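Porin B (Pseudomonas putida, PDB 4GEY) forms an outer-membrane beta-barrel channel that probably lets glucose and related sugars diffuse across the outer membrane, with glucose bound in the channel. Local coordinates at residues I182-P187 and Q212-L217; K231-P236 and Y258-A263. The protein carries 2 engineered substitutions. All coordinates share one frame; numbering follows the deposited sequence.

Contact 1: residues I182-P187 and Q212-L217. With BGC (beta-D-glucopyranose), chain B.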
loop_
_atom_site.group_PDB
_atom_site.type_symbol
_atom_site.label_atom_id
_atom_site.label_comp_id
_atom_site.label_asym_id
_atom_site.label_seq_id
_atom_site.Cartn_x
_atom_site.Cartn_y
_atom_site.Cartn_z
ATOM N N ILE A 182 -3.594 -7.301 -9.948
ATOM C CA ILE A 182 -3.142 -8.680 -9.695
ATOM C C ILE A 182 -2.381 -8.854 -8.373
ATOM O O ILE A 182 -2.367 -9.942 -7.789
ATOM C CB ILE A 182 -2.236 -9.240 -10.839
ATOM C CG1 ILE A 182 -0.930 -8.442 -10.929
ATOM C CG2 ILE A 182 -2.962 -9.229 -12.172
ATOM C CD1 ILE A 182 0.100 -9.045 -11.818
ATOM N N TRP A 183 -1.733 -7.788 -7.919
ATOM C CA TRP A 183 -0.904 -7.817 -6.713
ATOM C C TRP A 183 -1.759 -7.200 -5.628
ATOM O O TRP A 183 -2.224 -6.071 -5.767
ATOM C CB TRP A 183 0.396 -7.025 -6.971
ATOM C CG TRP A 183 1.300 -6.677 -5.791
ATOM C CD1 TRP A 183 0.937 -6.071 -4.619
ATOM C CD2 TRP A 183 2.721 -6.848 -5.721
ATOM N NE1 TRP A 183 2.038 -5.881 -3.818
ATOM C CE2 TRP A 183 3.145 -6.347 -4.474
ATOM C CE3 TRP A 183 3.673 -7.389 -6.584
ATOM C CZ2 TRP A 183 4.472 -6.378 -4.067
ATOM C CZ3 TRP A 183 4.997 -7.416 -6.179
ATOM C CH2 TRP A 183 5.382 -6.916 -4.932
ATOM N N TYR A 184 -1.998 -7.940 -4.557
ATOM C CA TYR A 184 -2.944 -7.489 -3.538
ATOM C C TYR A 184 -2.303 -7.388 -2.160
ATOM O O TYR A 184 -2.057 -8.391 -1.511
ATOM C CB TYR A 184 -4.121 -8.460 -3.443
ATOM C CG TYR A 184 -4.755 -8.841 -4.764
ATOM C CD1 TYR A 184 -4.926 -7.908 -5.784
ATOM C CD2 TYR A 184 -5.195 -10.137 -4.988
ATOM C CE1 TYR A 184 -5.514 -8.261 -6.992
ATOM C CE2 TYR A 184 -5.787 -10.495 -6.186
ATOM C CZ TYR A 184 -5.940 -9.558 -7.181
ATOM O OH TYR A 184 -6.520 -9.928 -8.370
ATOM N N ASN A 185 -2.050 -6.176 -1.703
ATOM C CA ASN A 185 -1.569 -5.985 -0.347
ATOM C C ASN A 185 -2.646 -6.252 0.696
ATOM O O ASN A 185 -3.828 -6.464 0.362
ATOM C CB ASN A 185 -1.070 -4.551 -0.169
ATOM C CG ASN A 185 0.082 -4.207 -1.104
ATOM O OD1 ASN A 185 1.007 -4.992 -1.286
ATOM N ND2 ASN A 185 0.022 -3.032 -1.701
ATOM N N TRP A 186 -2.207 -6.247 1.960
ATOM C CA TRP A 186 -3.079 -6.027 3.116
ATOM C C TRP A 186 -4.173 -5.051 2.709
ATOM O O TRP A 186 -3.874 -3.933 2.304
ATOM C CB TRP A 186 -2.267 -5.409 4.253
ATOM C CG TRP A 186 -3.078 -5.022 5.460
ATOM C CD1 TRP A 186 -4.091 -4.087 5.521
ATOM C CD2 TRP A 186 -2.942 -5.540 6.792
ATOM N NE1 TRP A 186 -4.594 -4.018 6.786
ATOM C CE2 TRP A 186 -3.905 -4.889 7.592
ATOM C CE3 TRP A 186 -2.097 -6.490 7.385
ATOM C CZ2 TRP A 186 -4.052 -5.154 8.947
ATOM C CZ3 TRP A 186 -2.246 -6.759 8.727
ATOM C CH2 TRP A 186 -3.218 -6.095 9.497
ATOM N N PRO A 187 -5.442 -5.420 2.909
ATOM C CA PRO A 187 -5.884 -6.514 3.777
ATOM C C PRO A 187 -6.291 -7.781 3.048
ATOM O O PRO A 187 -6.977 -8.591 3.670
ATOM C CB PRO A 187 -7.143 -5.925 4.403
ATOM C CG PRO A 187 -7.723 -5.084 3.273
ATOM C CD PRO A 187 -6.581 -4.612 2.426
ATOM N N GLN A 212 -2.294 -16.078 -7.529
ATOM C CA GLN A 212 -2.864 -14.865 -8.091
ATOM C C GLN A 212 -4.283 -15.204 -8.560
ATOM O O GLN A 212 -4.482 -15.964 -9.516
ATOM C CB GLN A 212 -1.932 -14.283 -9.174
ATOM C CG GLN A 212 -2.548 -13.856 -10.497
ATOM C CD GLN A 212 -3.572 -12.746 -10.367
ATOM O OE1 GLN A 212 -3.663 -12.079 -9.329
ATOM N NE2 GLN A 212 -4.367 -12.550 -11.427
ATOM N N ASN A 213 -5.262 -14.666 -7.837
ATOM C CA ASN A 213 -6.644 -15.140 -7.906
ATOM C C ASN A 213 -7.625 -14.010 -7.634
ATOM O O ASN A 213 -7.997 -13.789 -6.488
ATOM C CB ASN A 213 -6.843 -16.243 -6.858
ATOM C CG ASN A 213 -8.241 -16.862 -6.886
ATOM O OD1 ASN A 213 -9.160 -16.372 -7.554
ATOM N ND2 ASN A 213 -8.403 -17.954 -6.141
ATOM N N PRO A 214 -8.059 -13.307 -8.693
ATOM C CA PRO A 214 -8.938 -12.125 -8.635
ATOM C C PRO A 214 -10.206 -12.331 -7.817
ATOM O O PRO A 214 -10.742 -11.358 -7.294
ATOM C CB PRO A 214 -9.319 -11.895 -10.097
ATOM C CG PRO A 214 -8.211 -12.479 -10.865
ATOM C CD PRO A 214 -7.710 -13.663 -10.077
ATOM N N SER A 215 -10.676 -13.569 -7.701
ATOM C CA SER A 215 -11.866 -13.835 -6.909
ATOM C C SER A 215 -11.663 -13.507 -5.419
ATOM O O SER A 215 -12.634 -13.309 -4.688
ATOM C CB SER A 215 -12.351 -15.275 -7.102
ATOM O OG SER A 215 -11.720 -16.151 -6.188
ATOM N N ASN A 216 -10.409 -13.441 -4.976
ATOM C CA ASN A 216 -10.105 -12.953 -3.627
ATOM C C ASN A 216 -10.614 -11.536 -3.386
ATOM O O ASN A 216 -10.837 -11.150 -2.253
ATOM C CB ASN A 216 -8.609 -12.998 -3.346
ATOM C CG ASN A 216 -8.171 -14.311 -2.728
ATOM O OD1 ASN A 216 -8.742 -14.763 -1.725
ATOM N ND2 ASN A 216 -7.147 -14.934 -3.323
ATOM N N LEU A 217 -10.801 -10.769 -4.458
ATOM C CA LEU A 217 -11.269 -9.395 -4.349
ATOM C C LEU A 217 -12.784 -9.313 -4.132
ATOM O O LEU A 217 -13.277 -8.343 -3.564
ATOM C CB LEU A 217 -10.857 -8.584 -5.584
ATOM C CG LEU A 217 -9.355 -8.437 -5.855
ATOM C CD1 LEU A 217 -9.089 -7.560 -7.071
ATOM C CD2 LEU A 217 -8.595 -7.912 -4.639
HETATM C C2 BGC B . -6.379 0.083 0.617
HETATM C C3 BGC B . -5.096 0.053 1.172
HETATM C C4 BGC B . -4.389 -1.186 0.859
HETATM C C5 BGC B . -4.315 -1.483 -0.671
HETATM C C6 BGC B . -3.881 -2.727 -0.997
HETATM C C1 BGC B . -6.357 -0.012 -0.819
HETATM O O1 BGC B . -7.661 0.014 -1.278
HETATM O O2 BGC B . -7.034 1.334 1.012
HETATM O O3 BGC B . -5.211 0.235 2.625
HETATM O O4 BGC B . -3.111 -1.128 1.427
HETATM O O5 BGC B . -5.723 -1.255 -1.212
HETATM O O6 BGC B . -4.750 -3.806 -0.905
#
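Leu217 CD2 sits almost on the normal of the Tyr184 ring, 3.7 Å from its centroid and 6° off that normal, a CH-pi contact over the face. The two side chains cross at about a right angle, and Leu217 CD1 covers the adjoining rim, 3.6 Å from Tyr184 CE1. The opposite face of the ring lies under the carbonyl oxygen of Ile182, so one aromatic plane separates an apolar branch from a peptide dipole. With CG beside its own backbone N and anti to the carbonyl carbon (chi1 -48°), Tyr184 is swung toward 212-217, the start of the loop between strands 203-212 and 232-245. There Asn213 O approaches the ring edge, 4.0 Å from Tyr184 CE2, while Tyr184 OH lies 3.3 Å from Pro214 CA and is hydrogen-bonded to Gly181 O. In the 3-10 segment 214-216, Ser215 N donates to Asn213 OD1, an Asx turn, and Ser215 OG adds a second bond from the same side of the amide plane. Without the ring, as with an alanine here, Leu217 would probably lose its aromatic platform and Gly181 O its hydroxyl partner, and a gap would open between the two loops. Further along, Trp183 NE1 donates to Asn185 OD1 (2.9 Å), in the plane of the indole but above that of the amide. Beyond it, a cis peptide bond joins Trp186 to Pro187, and Trp186 O accepts a weak hydrogen bond from glucose O4 at 3.0 Å. Arg98, Glu121, Trp123 and Arg125 bind the same sugar. The contact thus joins a sugar-binding loop, which follows helix 175-178, to the loop after strand 203-212, with Ile182 and Trp183 packed on Ile234 of strand 232-245, and Trp186 and Pro187 on strand 89-100.

Contact 2: residues K231-P236 and Y258-A263. Engineered in segment 231-236: Met235 (natural residue Leu).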
loop_
_atom_site.group_PDB
_atom_site.type_symbol
_atom_site.label_atom_id
_atom_site.label_comp_id
_atom_site.label_asym_id
_atom_site.label_seq_id
_atom_site.Cartn_x
_atom_site.Cartn_y
_atom_site.Cartn_z
ATOM N N LYS A 231 -5.630 -17.645 -11.500
ATOM C CA LYS A 231 -5.320 -17.351 -12.898
ATOM C C LYS A 231 -3.847 -17.598 -13.227
ATOM O O LYS A 231 -3.460 -17.641 -14.391
ATOM C CB LYS A 231 -5.737 -15.919 -13.273
ATOM C CG LYS A 231 -7.258 -15.645 -13.198
ATOM C CD LYS A 231 -8.058 -16.642 -14.034
ATOM C CE LYS A 231 -9.563 -16.400 -13.952
ATOM N NZ LYS A 231 -10.366 -17.533 -14.528
ATOM N N GLY A 232 -3.048 -17.799 -12.189
ATOM C CA GLY A 232 -1.612 -17.892 -12.319
ATOM C C GLY A 232 -0.928 -17.584 -10.998
ATOM O O GLY A 232 -1.524 -17.702 -9.936
ATOM N N ALA A 233 0.329 -17.172 -11.070
ATOM C CA ALA A 233 1.144 -16.960 -9.884
ATOM C C ALA A 233 1.892 -15.654 -10.030
ATOM O O ALA A 233 2.284 -15.285 -11.136
ATOM C CB ALA A 233 2.140 -18.116 -9.733
ATOM N N ILE A 234 2.097 -14.949 -8.929
ATOM C CA ILE A 234 3.026 -13.822 -8.949
ATOM C C ILE A 234 4.317 -14.210 -8.258
ATOM O O ILE A 234 4.320 -14.796 -7.182
ATOM C CB ILE A 234 2.467 -12.547 -8.288
ATOM C CG1 ILE A 234 1.226 -12.053 -9.042
ATOM C CG2 ILE A 234 3.558 -11.458 -8.221
ATOM C CD1 ILE A 234 0.669 -10.748 -8.503
HETATM N N MSE A 235 5.422 -13.887 -8.899
HETATM C CA MSE A 235 6.715 -14.307 -8.423
HETATM C C MSE A 235 7.588 -13.075 -8.231
HETATM O O MSE A 235 8.227 -12.622 -9.171
HETATM C CB MSE A 235 7.327 -15.228 -9.462
HETATM C CG MSE A 235 8.650 -15.820 -9.077
HETATM SE SE MSE A 235 9.520 -16.531 -10.675
HETATM C CE MSE A 235 10.625 -14.997 -11.205
ATOM N N PRO A 236 7.591 -12.507 -7.020
ATOM C CA PRO A 236 8.457 -11.358 -6.742
ATOM C C PRO A 236 9.842 -11.786 -6.290
ATOM O O PRO A 236 9.957 -12.830 -5.644
ATOM C CB PRO A 236 7.736 -10.650 -5.589
ATOM C CG PRO A 236 7.007 -11.712 -4.898
ATOM C CD PRO A 236 6.660 -12.775 -5.917
ATOM N N TYR A 258 7.173 -11.077 -11.520
ATOM C CA TYR A 258 6.722 -11.734 -12.733
ATOM C C TYR A 258 5.410 -12.439 -12.429
ATOM O O TYR A 258 5.279 -13.119 -11.408
ATOM C CB TYR A 258 7.769 -12.723 -13.254
ATOM C CG TYR A 258 7.387 -13.366 -14.568
ATOM C CD1 TYR A 258 7.615 -12.718 -15.786
ATOM C CD2 TYR A 258 6.802 -14.629 -14.603
ATOM C CE1 TYR A 258 7.266 -13.315 -16.990
ATOM C CE2 TYR A 258 6.442 -15.221 -15.806
ATOM C CZ TYR A 258 6.680 -14.561 -16.988
ATOM O OH TYR A 258 6.323 -15.165 -18.173
ATOM N N SER A 259 4.437 -12.261 -13.311
ATOM C CA SER A 259 3.110 -12.783 -13.069
ATOM C C SER A 259 2.700 -13.707 -14.186
ATOM O O SER A 259 2.683 -13.307 -15.339
ATOM C CB SER A 259 2.110 -11.640 -12.967
ATOM O OG SER A 259 0.791 -12.140 -12.810
ATOM N N THR A 260 2.333 -14.934 -13.839
ATOM C CA THR A 260 2.090 -15.960 -14.840
ATOM C C THR A 260 0.667 -15.987 -15.377
ATOM O O THR A 260 0.320 -16.853 -16.166
ATOM C CB THR A 260 2.474 -17.349 -14.306
ATOM O OG1 THR A 260 1.567 -17.739 -13.261
ATOM C CG2 THR A 260 3.896 -17.324 -13.761
ATOM N N ALA A 261 -0.157 -15.038 -14.960
ATOM C CA ALA A 261 -1.538 -14.979 -15.442
ATOM C C ALA A 261 -1.671 -14.181 -16.752
ATOM O O ALA A 261 -0.851 -13.310 -17.042
ATOM C CB ALA A 261 -2.447 -14.414 -14.368
ATOM N N LYS A 262 -2.697 -14.492 -17.543
ATOM C CA LYS A 262 -2.967 -13.753 -18.775
ATOM C C LYS A 262 -3.349 -12.305 -18.471
ATOM O O LYS A 262 -4.162 -12.047 -17.593
ATOM C CB LYS A 262 -4.116 -14.403 -19.563
ATOM C CG LYS A 262 -3.857 -15.800 -20.080
ATOM C CD LYS A 262 -5.033 -16.329 -20.901
ATOM N N ALA A 263 -2.762 -11.367 -19.205
ATOM C CA ALA A 263 -3.195 -9.974 -19.163
ATOM C C ALA A 263 -3.509 -9.421 -20.569
ATOM O O ALA A 263 -2.907 -9.846 -21.573
ATOM C CB ALA A 263 -2.150 -9.125 -18.489
#
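An antiparallel hairpin of the barrel wall, formed by strands 232-245 and 248-259, begins and ends in this contact, where the first residues of one strand face the last of the other. Met235 and Tyr258 are a hydrogen-bonded pair: Met235 N donates to Tyr258 O at 2.6 Å, and Tyr258 N returns a bond to Met235 O at 3.0 Å. Ile234 and Ser259 make the next, non-hydrogen-bonded pair, with Ile234 CG1 3.8 Å from Ser259 OG. Beyond them Thr260 has left the regular strand but still closes the ladder. Its N donates to Ala233 O (2.7 Å, 168° at the hydrogen), while its OG1 takes the N-H of Ala233 at 2.6 Å, standing in for a backbone carbonyl. OG1 can do so because it lies between the backbone N and the carbonyl carbon (chi1 68°). Gly232 CA passes 3.3 Å from Thr260 OG1, and Lys231 CB meets Ala261 CB at 3.8 Å. Lys231 and Gly232 together face Gln212 of the preceding strand in a classic beta bulge. Met235, an engineered selenomethionine in place of leucine, brings CE to the CB of Tyr258. This side of the sheet is partly exposed, with a bound detergent molecule about 8 Å from the Met235 side chain, whereas Ile234 and Ser259 are buried on the other. Three of the four hydrogen bonds across the contact are wholly main-chain, which implies a register that depends little on side-chain identity, except at Thr260, where the last rung rests partly on a hydroxyl.

Overall arrangement
From the N terminus, the chain leaves helix 175-178, runs through 182-187, whose last three residues line the glucose pocket, and makes strands 190-198 and 203-212 before contact 1 closes this two-strand excursion at 212-217. Only afterwards does contact 2 open at 231-236, the start of strand 232-245, to close at 258-263, where strand 248-259 ends. The two closures run in series, neither nested nor crossed, yet they touch. Gln212 probably exchanges backbone hydrogen bonds with Lys231 and Gly232, joining neighbouring barrel strands, while Ile182 packs against Ile234 and Ser259. The sugar-binding loop of contact 1 therefore rests against the buried side of the hairpin in contact 2.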